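Local coordinates for Hsp70/Hsp90 co-chaperone CNS1 (Saccharomyces cerevisiae, PDB 6HFM), which acts as a co-chaperone that binds Hsp90 and Hsp70, stimulates the ATPase of Hsp70 but not of Hsp90, and is represented by its C-terminal wheel domain, at residues A[35-40]-A[45-50]; A[56-61]-A[94-99]; A[119-124]-A[137-142]. All blocks are in the same frame, centred on the assembly; numbering follows the deposited sequence.

Interaction 1: residues A[35-40]-A[45-50]; sequences IRLEDP and SQLIYP
Arg36 and Ile48 exchange both of their backbone hydrogen bonds, Arg36 N to Ile48 O at 3.1 Å and Ile48 N to Arg36 O at 2.8 Å, so they form the antiparallel hydrogen-bonded pair, with Leu37 and Leu47 the non-hydrogen-bonded pair beside it. A third backbone bond runs from Glu38 N to Gln46 O, its donor tilted 26° from the carbonyl plane. At the far end a side chain takes over: Ser45 OG accepts from Asp39 N at 3.1 Å and is also bonded to Asp42 O in the turn. Exchanging this serine for an alanine removes the hydroxyl and would probably leave Asp39 N and Asp42 O without their shared partner. The whole is a beta hairpin, strand 36-37 folded against the start of strand 47-55 at the rim of the wheel domain's mixed sheet.

Apolar contacts divide between its faces. On that of Leu37 and Leu47, Ile35 CG1 meets Leu47 CD1 at 4.0 Å, and helix 4-15 packs on these side chains. With CG1 swung away from the backbone N (chi1 178°) and the chain extended beyond it, Ile35 CD1 arrives at the edge of the Tyr49 ring, 4.0 Å from CD2.

On the other face Ile48 CD1 sits over one face of the Arg36 guanidinium, displaced toward its rim and 3.8 Å from NH2, while NH1 salt-bridges Glu66. One water joins Glu38 OE2 to Gln46 N.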
loop_
_atom_site.group_PDB
_atom_site.type_symbol
_atom_site.label_atom_id
_atom_site.label_comp_id
_atom_site.label_asym_id
_atom_site.label_seq_id
_atom_site.Cartn_x
_atom_site.Cartn_y
_atom_site.Cartn_z
ATOM N N ILE A 35 0.952 0.845 -13.941
ATOM C CA ILE A 35 -0.314 1.305 -13.360
ATOM C C ILE A 35 -1.209 1.600 -14.558
ATOM O O ILE A 35 -0.744 2.170 -15.548
ATOM C CB ILE A 35 -0.133 2.541 -12.425
ATOM C CG1 ILE A 35 -1.485 3.022 -11.863
ATOM C CG2 ILE A 35 0.601 3.678 -13.127
ATOM C CD1 ILE A 35 -1.362 4.011 -10.716
ATOM N N ARG A 36 -2.468 1.168 -14.500
ATOM C CA ARG A 36 -3.363 1.306 -15.656
ATOM C C ARG A 36 -4.834 1.197 -15.286
ATOM O O ARG A 36 -5.182 0.609 -14.262
ATOM C CB ARG A 36 -3.033 0.239 -16.713
ATOM C CG ARG A 36 -3.429 -1.181 -16.336
ATOM C CD ARG A 36 -2.956 -2.181 -17.383
ATOM N NE ARG A 36 -3.831 -3.353 -17.441
ATOM C CZ ARG A 36 -3.859 -4.335 -16.541
ATOM N NH1 ARG A 36 -3.060 -4.320 -15.475
ATOM N NH2 ARG A 36 -4.703 -5.351 -16.704
ATOM N N LEU A 37 -5.676 1.771 -16.142
ATOM C CA LEU A 37 -7.109 1.487 -16.155
ATOM C C LEU A 37 -7.324 0.179 -16.902
ATOM O O LEU A 37 -6.719 -0.036 -17.957
ATOM C CB LEU A 37 -7.872 2.610 -16.860
ATOM C CG LEU A 37 -7.872 3.964 -16.142
ATOM C CD1 LEU A 37 -8.276 5.088 -17.091
ATOM C CD2 LEU A 37 -8.789 3.927 -14.929
ATOM N N GLU A 38 -8.194 -0.676 -16.367
ATOM C CA GLU A 38 -8.487 -1.977 -16.987
ATOM C C GLU A 38 -8.926 -1.806 -18.440
ATOM O O GLU A 38 -8.485 -2.551 -19.315
ATOM C CB GLU A 38 -9.537 -2.743 -16.181
ATOM C CG GLU A 38 -9.642 -4.210 -16.560
ATOM C CD GLU A 38 -10.382 -5.048 -15.531
ATOM O OE1 GLU A 38 -10.166 -6.282 -15.530
ATOM O OE2 GLU A 38 -11.180 -4.494 -14.733
ATOM N N ASP A 39 -9.773 -0.804 -18.686
ATOM C CA ASP A 39 -10.130 -0.375 -20.039
ATOM C C ASP A 39 -9.491 0.997 -20.240
ATOM O O ASP A 39 -9.965 1.970 -19.659
ATOM C CB ASP A 39 -11.651 -0.296 -20.194
ATOM C CG ASP A 39 -12.318 -1.662 -20.183
ATOM O OD1 ASP A 39 -13.568 -1.712 -20.219
ATOM O OD2 ASP A 39 -11.604 -2.692 -20.141
ATOM N N PRO A 40 -8.410 1.086 -21.044
ATOM C CA PRO A 40 -7.605 2.326 -21.059
ATOM C C PRO A 40 -8.329 3.621 -21.452
ATOM O O PRO A 40 -7.884 4.697 -21.058
ATOM C CB PRO A 40 -6.503 2.021 -22.081
ATOM C CG PRO A 40 -6.435 0.549 -22.159
ATOM C CD PRO A 40 -7.825 0.055 -21.921
ATOM N N SER A 45 -13.528 2.398 -15.396
ATOM C CA SER A 45 -13.033 1.032 -15.247
ATOM C C SER A 45 -12.069 0.972 -14.067
ATOM O O SER A 45 -11.635 2.006 -13.546
ATOM C CB SER A 45 -12.384 0.526 -16.540
ATOM O OG SER A 45 -11.186 1.201 -16.859
ATOM N N GLN A 46 -11.756 -0.241 -13.628
ATOM C CA GLN A 46 -10.952 -0.417 -12.420
ATOM C C GLN A 46 -9.510 0.022 -12.647
ATOM O O GLN A 46 -8.851 -0.443 -13.574
ATOM C CB GLN A 46 -10.989 -1.867 -11.941
ATOM C CG GLN A 46 -12.372 -2.319 -11.507
ATOM C CD GLN A 46 -12.451 -3.806 -11.222
ATOM O OE1 GLN A 46 -11.554 -4.386 -10.601
ATOM N NE2 GLN A 46 -13.540 -4.434 -11.666
ATOM N N LEU A 47 -9.052 0.950 -11.813
ATOM C CA LEU A 47 -7.640 1.303 -11.722
ATOM C C LEU A 47 -6.884 0.164 -11.039
ATOM O O LEU A 47 -7.303 -0.330 -9.992
ATOM C CB LEU A 47 -7.468 2.604 -10.943
ATOM C CG LEU A 47 -6.059 3.194 -10.851
ATOM C CD1 LEU A 47 -5.483 3.529 -12.219
ATOM C CD2 LEU A 47 -6.058 4.428 -9.960
ATOM N N ILE A 48 -5.771 -0.242 -11.647
ATOM C CA ILE A 48 -4.971 -1.378 -11.184
ATOM C C ILE A 48 -3.551 -0.870 -10.919
ATOM O O ILE A 48 -2.934 -0.278 -11.810
ATOM C CB ILE A 48 -4.942 -2.494 -12.245
ATOM C CG1 ILE A 48 -6.358 -3.027 -12.502
ATOM C CG2 ILE A 48 -4.049 -3.646 -11.803
ATOM C CD1 ILE A 48 -6.510 -3.794 -13.799
ATOM N N TYR A 49 -3.042 -1.108 -9.708
ATOM C CA TYR A 49 -1.680 -0.693 -9.331
ATOM C C TYR A 49 -0.946 -1.819 -8.599
ATOM O O TYR A 49 -1.587 -2.708 -8.039
ATOM C CB TYR A 49 -1.668 0.596 -8.486
ATOM C CG TYR A 49 -2.932 0.937 -7.709
ATOM C CD1 TYR A 49 -3.457 0.063 -6.767
ATOM C CD2 TYR A 49 -3.580 2.171 -7.892
ATOM C CE1 TYR A 49 -4.608 0.375 -6.055
ATOM C CE2 TYR A 49 -4.724 2.493 -7.177
ATOM C CZ TYR A 49 -5.236 1.594 -6.260
ATOM O OH TYR A 49 -6.367 1.912 -5.541
ATOM N N PRO A 50 0.400 -1.781 -8.596
ATOM C CA PRO A 50 1.143 -2.760 -7.816
ATOM C C PRO A 50 1.048 -2.468 -6.320
ATOM O O PRO A 50 0.636 -1.373 -5.919
ATOM C CB PRO A 50 2.594 -2.586 -8.309
ATOM C CG PRO A 50 2.554 -1.562 -9.397
ATOM C CD PRO A 50 1.306 -0.777 -9.170
HETATM O O HOH W 1 -13.036 -2.470 -15.154
#

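Interaction 2: residues A[56-61]-A[94-99]; sequences PTQDEF and ENFTPK
Phe96 reaches Thr57 and Gln58 with the far end of its ring, and van der Waals packing is the whole of what passes between segments 56-61 and 94-99. Gln58 CG lies 3.5 Å from Phe96 CZ and equally near CE2, approaching obliquely. The glutamine and phenylalanine run antiparallel to each other as they pass, with the Gln58 amide and the ring planes 81° apart. A bend in the glutamine chain (chi2 -74°) carries the amide past the CE2 corner, where NE2 comes within 3.8 Å of Phe96 CE2. Thr57 approaches differently: OG1 stands at the ring edge, near its plane, 3.6 Å from Phe96 CZ. The backbones stay well apart, with 10.1 Å between Gln58 CA and Phe96 CA, and the two side chains together span the distance.

The polar end of Gln58 is held by a third part of the chain: Gln58 OE1 accepts from Lys90 N, a bond that helps fix the rotation of the amide while the methylene carbon packs on Phe96.

Aromatic and apolar neighbours complete the setting of the ring. Phe96 stacks with Phe88 and also touches Tyr55 and Pro145, so the ring joins the loop before strand 101-106 to the ends of strands 47-55 and 139-145.

Both backbones turn sharply here: Phe96 is the centre of an inverse gamma turn, whereas Asp59 and Glu60 together face Tyr55 in a G1 beta bulge, at the connection between antiparallel strands 47-55 and 60-68 of the wheel domain.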
loop_
_atom_site.group_PDB
_atom_site.type_symbol
_atom_site.label_atom_id
_atom_site.label_comp_id
_atom_site.label_asym_id
_atom_site.label_seq_id
_atom_site.Cartn_x
_atom_site.Cartn_y
_atom_site.Cartn_z
ATOM N N PRO A 56 7.511 -5.459 8.723
ATOM C CA PRO A 56 8.719 -4.901 9.359
ATOM C C PRO A 56 9.243 -5.688 10.567
ATOM O O PRO A 56 10.464 -5.743 10.769
ATOM C CB PRO A 56 8.295 -3.478 9.756
ATOM C CG PRO A 56 6.802 -3.482 9.734
ATOM C CD PRO A 56 6.407 -4.484 8.696
ATOM N N THR A 57 8.350 -6.315 11.335
ATOM C CA THR A 57 8.767 -7.118 12.500
ATOM C C THR A 57 9.374 -8.481 12.114
ATOM O O THR A 57 9.958 -9.153 12.970
ATOM C CB THR A 57 7.621 -7.323 13.525
ATOM O OG1 THR A 57 6.579 -8.135 12.964
ATOM C CG2 THR A 57 7.044 -5.983 13.977
ATOM N N GLN A 58 9.236 -8.884 10.846
ATOM C CA GLN A 58 9.833 -10.120 10.321
ATOM C C GLN A 58 10.976 -9.900 9.312
ATOM O O GLN A 58 11.537 -10.882 8.807
ATOM C CB GLN A 58 8.738 -10.972 9.669
ATOM C CG GLN A 58 7.730 -11.555 10.647
ATOM C CD GLN A 58 8.294 -12.711 11.459
ATOM O OE1 GLN A 58 9.006 -13.565 10.931
ATOM N NE2 GLN A 58 7.970 -12.747 12.747
ATOM N N ASP A 59 11.329 -8.641 9.032
ATOM C CA ASP A 59 12.318 -8.286 7.993
ATOM C C ASP A 59 12.031 -8.989 6.660
ATOM O O ASP A 59 12.880 -9.679 6.091
ATOM C CB ASP A 59 13.755 -8.570 8.470
ATOM C CG ASP A 59 14.828 -7.931 7.575
ATOM O OD1 ASP A 59 15.956 -8.373 7.620
ATOM O OD2 ASP A 59 14.497 -6.987 6.808
ATOM N N GLU A 60 10.810 -8.808 6.186
ATOM C CA GLU A 60 10.350 -9.453 4.964
ATOM C C GLU A 60 9.370 -8.532 4.273
ATOM O O GLU A 60 8.808 -7.637 4.907
ATOM C CB GLU A 60 9.679 -10.787 5.310
ATOM C CG GLU A 60 9.296 -11.673 4.131
ATOM C CD GLU A 60 10.489 -12.055 3.277
ATOM O OE1 GLU A 60 11.110 -13.098 3.568
ATOM O OE2 GLU A 60 10.818 -11.297 2.336
ATOM N N PHE A 61 9.192 -8.739 2.972
ATOM C CA PHE A 61 8.126 -8.076 2.226
ATOM C C PHE A 61 7.675 -8.919 1.039
ATOM O O PHE A 61 8.412 -9.791 0.567
ATOM C CB PHE A 61 8.530 -6.645 1.798
ATOM C CG PHE A 61 9.495 -6.576 0.642
ATOM C CD1 PHE A 61 9.054 -6.223 -0.634
ATOM C CD2 PHE A 61 10.852 -6.818 0.833
ATOM C CE1 PHE A 61 9.942 -6.140 -1.701
ATOM C CE2 PHE A 61 11.746 -6.736 -0.231
ATOM C CZ PHE A 61 11.291 -6.395 -1.498
ATOM N N GLU A 94 3.672 -16.757 14.586
ATOM C CA GLU A 94 2.338 -17.311 14.861
ATOM C C GLU A 94 1.181 -16.301 14.847
ATOM O O GLU A 94 0.026 -16.697 14.688
ATOM C CB GLU A 94 2.329 -18.089 16.197
ATOM C CG GLU A 94 2.566 -17.262 17.469
ATOM C CD GLU A 94 4.034 -16.993 17.789
ATOM O OE1 GLU A 94 4.914 -17.298 16.952
ATOM O OE2 GLU A 94 4.312 -16.459 18.885
ATOM N N ASN A 95 1.481 -15.012 15.020
ATOM C CA ASN A 95 0.445 -13.969 15.038
ATOM C C ASN A 95 0.140 -13.347 13.670
ATOM O O ASN A 95 -0.609 -12.371 13.603
ATOM C CB ASN A 95 0.818 -12.878 16.051
ATOM C CG ASN A 95 0.957 -13.415 17.469
ATOM O OD1 ASN A 95 1.903 -13.079 18.179
ATOM N ND2 ASN A 95 0.013 -14.251 17.886
ATOM N N PHE A 96 0.687 -13.906 12.588
ATOM C CA PHE A 96 0.361 -13.445 11.232
ATOM C C PHE A 96 -0.830 -14.216 10.657
ATOM O O PHE A 96 -0.679 -15.088 9.800
ATOM C CB PHE A 96 1.592 -13.510 10.320
ATOM C CG PHE A 96 2.618 -12.450 10.626
ATOM C CD1 PHE A 96 2.655 -11.266 9.890
ATOM C CD2 PHE A 96 3.529 -12.617 11.661
ATOM C CE1 PHE A 96 3.591 -10.278 10.178
ATOM C CE2 PHE A 96 4.463 -11.633 11.955
ATOM C CZ PHE A 96 4.498 -10.464 11.208
ATOM N N THR A 97 -2.016 -13.881 11.164
ATOM C CA THR A 97 -3.291 -14.386 10.649
ATOM C C THR A 97 -4.152 -13.171 10.295
ATOM O O THR A 97 -3.873 -12.069 10.769
ATOM C CB THR A 97 -4.039 -15.258 11.681
ATOM O OG1 THR A 97 -4.586 -14.434 12.719
ATOM C CG2 THR A 97 -3.111 -16.303 12.292
ATOM N N PRO A 98 -5.198 -13.360 9.473
ATOM C CA PRO A 98 -6.039 -12.219 9.076
ATOM C C PRO A 98 -6.662 -11.404 10.219
ATOM O O PRO A 98 -6.736 -10.180 10.116
ATOM C CB PRO A 98 -7.128 -12.877 8.226
ATOM C CG PRO A 98 -6.451 -14.053 7.628
ATOM C CD PRO A 98 -5.545 -14.572 8.707
ATOM N N LYS A 99 -7.101 -12.072 11.288
ATOM C CA LYS A 99 -7.671 -11.386 12.455
ATOM C C LYS A 99 -6.597 -10.707 13.305
ATOM O O LYS A 99 -6.784 -9.573 13.745
ATOM C CB LYS A 99 -8.473 -12.365 13.331
ATOM C CG LYS A 99 -9.100 -11.774 14.596
ATOM C CD LYS A 99 -9.988 -10.575 14.300
ATOM C CE LYS A 99 -10.880 -10.219 15.478
ATOM N NZ LYS A 99 -11.880 -9.185 15.097
#

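Interaction 3: residues A[119-124]-A[137-142]; sequences LTFHDI and NALKIY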
loop_
_atom_site.group_PDB
_atom_site.type_symbol
_atom_site.label_atom_id
_atom_site.label_comp_id
_atom_site.label_asym_id
_atom_site.label_seq_id
_atom_site.Cartn_x
_atom_site.Cartn_y
_atom_site.Cartn_z
ATOM N N LEU A 119 -12.512 -1.412 4.175
ATOM C CA LEU A 119 -12.417 -0.341 3.181
ATOM C C LEU A 119 -11.743 -0.829 1.903
ATOM O O LEU A 119 -10.846 -1.672 1.954
ATOM C CB LEU A 119 -11.635 0.851 3.744
ATOM C CG LEU A 119 -12.212 1.563 4.973
ATOM C CD1 LEU A 119 -11.212 2.582 5.496
ATOM C CD2 LEU A 119 -13.540 2.236 4.661
ATOM N N THR A 120 -12.179 -0.290 0.764
ATOM C CA THR A 120 -11.488 -0.486 -0.508
ATOM C C THR A 120 -10.307 0.478 -0.618
ATOM O O THR A 120 -10.296 1.551 -0.003
ATOM C CB THR A 120 -12.405 -0.243 -1.714
ATOM O OG1 THR A 120 -12.845 1.119 -1.714
ATOM C CG2 THR A 120 -13.609 -1.193 -1.693
ATOM N N PHE A 121 -9.310 0.101 -1.413
ATOM C CA PHE A 121 -8.190 1.005 -1.657
ATOM C C PHE A 121 -8.642 2.276 -2.381
ATOM O O PHE A 121 -8.122 3.355 -2.094
ATOM C CB PHE A 121 -7.039 0.281 -2.354
ATOM C CG PHE A 121 -6.339 -0.696 -1.449
ATOM C CD1 PHE A 121 -5.528 -0.234 -0.407
ATOM C CD2 PHE A 121 -6.517 -2.067 -1.598
ATOM C CE1 PHE A 121 -4.901 -1.124 0.455
ATOM C CE2 PHE A 121 -5.881 -2.961 -0.738
ATOM C CZ PHE A 121 -5.082 -2.488 0.291
ATOM N N HIS A 122 -9.633 2.161 -3.267
ATOM C CA HIS A 122 -10.248 3.342 -3.893
ATOM C C HIS A 122 -10.686 4.354 -2.835
ATOM O O HIS A 122 -10.370 5.540 -2.936
ATOM C CB HIS A 122 -11.465 2.953 -4.761
ATOM C CG HIS A 122 -12.243 4.128 -5.279
ATOM N ND1 HIS A 122 -13.344 4.638 -4.624
ATOM C CD2 HIS A 122 -12.071 4.899 -6.379
ATOM C CE1 HIS A 122 -13.821 5.668 -5.301
ATOM N NE2 HIS A 122 -13.066 5.849 -6.369
ATOM N N ASP A 123 -11.430 3.884 -1.835
ATOM C CA ASP A 123 -11.958 4.779 -0.802
ATOM C C ASP A 123 -10.865 5.380 0.084
ATOM O O ASP A 123 -10.941 6.556 0.433
ATOM C CB ASP A 123 -13.040 4.077 0.030
ATOM C CG ASP A 123 -14.352 3.880 -0.746
ATOM O OD1 ASP A 123 -14.477 4.359 -1.898
ATOM O OD2 ASP A 123 -15.278 3.259 -0.192
ATOM N N ILE A 124 -9.841 4.591 0.419
ATOM C CA ILE A 124 -8.705 5.097 1.208
ATOM C C ILE A 124 -7.939 6.198 0.467
ATOM O O ILE A 124 -7.627 7.236 1.046
ATOM C CB ILE A 124 -7.749 3.952 1.622
ATOM C CG1 ILE A 124 -8.450 3.041 2.634
ATOM C CG2 ILE A 124 -6.441 4.491 2.213
ATOM C CD1 ILE A 124 -7.773 1.704 2.839
ATOM N N ASN A 137 3.668 5.368 -7.632
ATOM C CA ASN A 137 2.488 4.823 -8.321
ATOM C C ASN A 137 2.155 3.384 -7.928
ATOM O O ASN A 137 1.662 2.601 -8.739
ATOM C CB ASN A 137 2.608 4.990 -9.856
ATOM C CG ASN A 137 2.140 6.354 -10.346
ATOM O OD1 ASN A 137 1.301 7.017 -9.724
ATOM N ND2 ASN A 137 2.672 6.767 -11.484
ATOM N N ALA A 138 2.399 3.060 -6.660
ATOM C CA ALA A 138 2.102 1.743 -6.101
ATOM C C ALA A 138 1.632 1.859 -4.654
ATOM O O ALA A 138 1.987 2.803 -3.937
ATOM C CB ALA A 138 3.324 0.839 -6.188
ATOM N N LEU A 139 0.815 0.901 -4.223
ATOM C CA LEU A 139 0.438 0.797 -2.817
ATOM C C LEU A 139 1.656 0.410 -1.986
ATOM O O LEU A 139 2.536 -0.307 -2.460
ATOM C CB LEU A 139 -0.656 -0.259 -2.612
ATOM C CG LEU A 139 -2.018 0.028 -3.236
ATOM C CD1 LEU A 139 -2.880 -1.227 -3.214
ATOM C CD2 LEU A 139 -2.698 1.196 -2.527
ATOM N N LYS A 140 1.705 0.915 -0.761
ATOM C CA LYS A 140 2.661 0.458 0.248
ATOM C C LYS A 140 1.886 0.274 1.551
ATOM O O LYS A 140 1.296 1.224 2.062
ATOM C CB LYS A 140 3.802 1.464 0.421
ATOM C CG LYS A 140 4.839 1.071 1.472
ATOM C CD LYS A 140 6.115 1.905 1.384
ATOM C CE LYS A 140 5.897 3.400 1.608
ATOM N NZ LYS A 140 5.369 3.809 2.945
ATOM N N ILE A 141 1.859 -0.957 2.055
ATOM C CA ILE A 141 1.152 -1.276 3.303
ATOM C C ILE A 141 2.109 -1.997 4.247
ATOM O O ILE A 141 3.069 -2.645 3.803
ATOM C CB ILE A 141 -0.163 -2.085 3.066
ATOM C CG1 ILE A 141 0.097 -3.530 2.641
ATOM C CG2 ILE A 141 -1.038 -1.381 2.035
ATOM C CD1 ILE A 141 -1.140 -4.407 2.694
ATOM N N TYR A 142 1.840 -1.857 5.542
ATOM C CA TYR A 142 2.607 -2.512 6.597
ATOM C C TYR A 142 1.671 -3.444 7.348
ATOM O O TYR A 142 0.658 -3.004 7.888
ATOM C CB TYR A 142 3.210 -1.472 7.559
ATOM C CG TYR A 142 4.113 -0.463 6.872
ATOM C CD1 TYR A 142 5.482 -0.687 6.753
ATOM C CD2 TYR A 142 3.585 0.699 6.303
ATOM C CE1 TYR A 142 6.312 0.226 6.102
ATOM C CE2 TYR A 142 4.402 1.620 5.659
ATOM C CZ TYR A 142 5.760 1.379 5.553
ATOM O OH TYR A 142 6.555 2.296 4.902
#
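Phe121, in the first turn of helix 121-126, lays one face of its ring on Leu139 of strand 139-145. Leu139 CD1 stands almost exactly above the middle of the ring, 3.9 Å from its centroid and only 9° off the normal, which makes this a CH-pi contact. The second methyl of the same leucine reaches toward one side of the ring, with Leu139 CD2 3.8 Å from Phe121 CD1. Both side chains place CG opposite their own carbonyl carbon (chi1 -71° for Phe121 and -66° for Leu139), and so directed they bridge backbones whose CA atoms are 8.7 Å apart.

Ile141, two residues further along the strand and pointing to the same side, adds a lighter touch. Its branch methyl CG2 lies 4.2 Å from Phe121 CE1 and approaches obliquely, the two side chains crossing at about a right angle. Around this trio Val73 and Leu76 of helix 73-82 and Tyr49 of strand 47-55 also pack on Phe121, while Val103 and Met105 border Ile141.

The helix start that carries Phe121 is itself held by polar bonds. Thr120 is the N-cap: its OG1 accepts from Asp123 N at 3.1 Å, and Ile124 N donates to Thr120 O, also over 3.1 Å. The cap thus closes off the first turn, from which Phe121 points to the sheet.

Across the contact itself, methyl groups and an aromatic face do all the work. The contact probably draws its stability from burial and close fit, since between 119-124 and 137-142 nothing more directional than the CH-pi approach is found.

The three contacts show how chemistry follows position in one domain. The centre of interaction 3, which is wholly apolar, lies about 5 Å from the chain's centre; those of interactions 1 and 2 lie about 16 and 15 Å from it, on opposite sides. Interaction 1, partly buried, relies on backbone pairing with charged and water-linked groups at its margin, whereas interaction 2 is peripheral yet buried and made by one ring. Strand 47-55 ties the set together: it forms half of interaction 1, leads into the turn of interaction 2, and neighbours strand 139-145 of interaction 3. Interactions 1 and 3 touch directly, through Pro50 O and Leu139 N at 2.8 Å, a probable hydrogen bond.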